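Glutaredoxin 1 (Francisella tularensis subsp. tularensis, PDB 3MSZ) probably reduces protein disulfides as a small glutaredoxin of the thioredoxin fold and binds glutathione beside its redox-active cysteine pair. Local coordinates at residues N12-P15 with Y16-W19. Sequence-based numbering, arbitrary orientation. Where two conformers were deposited one is given.
Sequences NGCP and YCVW. With GSH (glutathione), chain D.
The CPYC redox motif of this glutaredoxin spans the contact, its two cysteines brought together by the first turn of helix 15-26. Both cysteines were deposited in two conformers; in one pairing Cys14 SG lies 3.6 Å from Cys17 SG, too far for a disulfide, and the alternates leave the exact spacing less certain. In this pairing Cys14 carries SG anti to its own nitrogen (chi1 -175°), whereas Cys17 swings SG back beside its nitrogen. Val62 of the neighbouring loop touches both cysteine side chains.

Cys14 is at the N-cap position, right before helix 15-26, and its carbonyl oxygen accepts a hydrogen bond from Val18 N (3.2 Å) in the carbonyl plane. One residue on, Pro15 O accepts a hydrogen bond from Trp19 N at 2.8 Å with an N-H...O angle of 157°, and a weak one from Val18 N. The same oxygen sits 3.2 Å above one face of the Trp19 ring, displaced toward its rim, while Pro15 CB approaches Trp19 NE1 at 4.1 Å. Tyr16, a residue of the glutathione pocket, lays one ring face against the ligand: GSH N2 stands 3.7 Å above the ring plane, again off centre, and Tyr16 CD1 meets GSH CB2 at 3.6 Å. Pro63 also touches the tyrosine side chain.

The turn thus holds the two sulfurs near enough that small side-chain movements should let them join, as the Cys14–Cys17 disulfide observed in this protein bears out, with glutathione lying close by over the Tyr16 ring.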
loop_
_atom_site.group_PDB
_atom_site.type_symbol
_atom_site.label_atom_id
_atom_site.label_comp_id
_atom_site.label_asym_id
_atom_site.label_seq_id
_atom_site.Cartn_x
_atom_site.Cartn_y
_atom_site.Cartn_z
ATOM N N ASN A 12 6.000 -7.443 8.482
ATOM C CA ASN A 12 5.427 -8.617 9.174
ATOM C C ASN A 12 4.867 -8.213 10.546
ATOM O O ASN A 12 5.390 -7.298 11.190
ATOM C CB ASN A 12 6.489 -9.715 9.339
ATOM C CG ASN A 12 6.994 -10.243 8.003
ATOM O OD1 ASN A 12 6.221 -10.791 7.217
ATOM N ND2 ASN A 12 8.290 -10.069 7.737
ATOM N N GLY A 13 3.800 -8.878 10.989
ATOM C CA GLY A 13 3.152 -8.550 12.254
ATOM C C GLY A 13 2.230 -7.339 12.170
ATOM O O GLY A 13 1.838 -6.771 13.193
ATOM N N CYS A 14 1.906 -6.937 10.946
ATOM C CA CYS A 14 0.975 -5.844 10.727
ATOM C C CYS A 14 -0.310 -6.400 10.109
ATOM O O CYS A 14 -0.371 -6.705 8.917
ATOM C CB CYS A 14 1.605 -4.775 9.833
ATOM S SG CYS A 14 0.571 -3.308 9.634
ATOM N N PRO A 15 -1.333 -6.587 10.941
ATOM C CA PRO A 15 -2.578 -7.174 10.441
ATOM C C PRO A 15 -3.248 -6.346 9.356
ATOM O O PRO A 15 -3.836 -6.929 8.435
ATOM C CB PRO A 15 -3.439 -7.278 11.702
ATOM C CG PRO A 15 -2.421 -7.522 12.809
ATOM C CD PRO A 15 -1.270 -6.583 12.416
ATOM N N TYR A 16 -3.146 -5.021 9.424
ATOM C CA TYR A 16 -3.752 -4.221 8.361
ATOM C C TYR A 16 -3.057 -4.447 7.029
ATOM O O TYR A 16 -3.690 -4.327 5.977
ATOM C CB TYR A 16 -3.800 -2.733 8.709
ATOM C CG TYR A 16 -4.928 -2.430 9.660
ATOM C CD1 TYR A 16 -4.674 -2.119 10.976
ATOM C CD2 TYR A 16 -6.259 -2.473 9.233
ATOM C CE1 TYR A 16 -5.709 -1.813 11.861
ATOM C CE2 TYR A 16 -7.309 -2.200 10.120
ATOM C CZ TYR A 16 -7.019 -1.862 11.432
ATOM O OH TYR A 16 -8.023 -1.585 12.335
ATOM N N CYS A 17 -1.770 -4.776 7.070
ATOM C CA CYS A 17 -1.061 -5.212 5.864
ATOM C C CYS A 17 -1.642 -6.521 5.337
ATOM O O CYS A 17 -1.743 -6.718 4.130
ATOM C CB CYS A 17 0.443 -5.381 6.127
ATOM S SG CYS A 17 1.357 -3.826 6.209
ATOM N N VAL A 18 -2.027 -7.418 6.240
ATOM C CA VAL A 18 -2.626 -8.707 5.820
ATOM C C VAL A 18 -4.052 -8.444 5.277
ATOM O O VAL A 18 -4.438 -9.029 4.275
ATOM C CB VAL A 18 -2.590 -9.770 6.984
ATOM C CG1 VAL A 18 -3.498 -11.021 6.698
ATOM C CG2 VAL A 18 -1.172 -10.221 7.216
ATOM N N TRP A 19 -4.822 -7.545 5.918
ATOM C CA TRP A 19 -6.164 -7.244 5.403
ATOM C C TRP A 19 -6.092 -6.677 3.989
ATOM O O TRP A 19 -6.943 -6.949 3.161
ATOM C CB TRP A 19 -6.948 -6.271 6.292
ATOM C CG TRP A 19 -7.029 -6.691 7.725
ATOM C CD1 TRP A 19 -6.998 -5.871 8.821
ATOM C CD2 TRP A 19 -7.113 -8.034 8.227
ATOM N NE1 TRP A 19 -7.065 -6.625 9.979
ATOM C CE2 TRP A 19 -7.164 -7.952 9.638
ATOM C CE3 TRP A 19 -7.200 -9.301 7.623
ATOM C CZ2 TRP A 19 -7.261 -9.090 10.456
ATOM C CZ3 TRP A 19 -7.300 -10.428 8.444
ATOM C CH2 TRP A 19 -7.313 -10.308 9.839
HETATM N N1 GSH D . -6.827 7.230 10.876
HETATM C CA1 GSH D . -6.154 6.076 10.303
HETATM C C1 GSH D . -4.657 6.061 10.520
HETATM O O11 GSH D . -3.953 7.049 10.196
HETATM O O12 GSH D . -4.100 5.040 11.019
HETATM C CB1 GSH D . -6.645 4.770 10.909
HETATM C CG1 GSH D . -5.887 3.779 10.025
HETATM C CD1 GSH D . -6.308 2.379 10.222
HETATM O OE1 GSH D . -7.683 2.046 10.251
HETATM N N2 GSH D . -5.257 1.575 10.321
HETATM C CA2 GSH D . -4.144 1.854 9.450
HETATM C C2 GSH D . -4.516 1.677 8.018
HETATM O O2 GSH D . -3.548 1.219 7.078
HETATM C CB2 GSH D . -3.019 0.899 9.776
HETATM S SG2 GSH D . -1.826 1.654 10.906
HETATM N N3 GSH D . -5.802 1.964 7.717
HETATM C CA3 GSH D . -6.097 2.957 6.715
HETATM C C3 GSH D . -5.330 4.269 6.901
HETATM O O31 GSH D . -4.754 4.601 7.965
HETATM O O32 GSH D . -5.235 5.091 5.979
#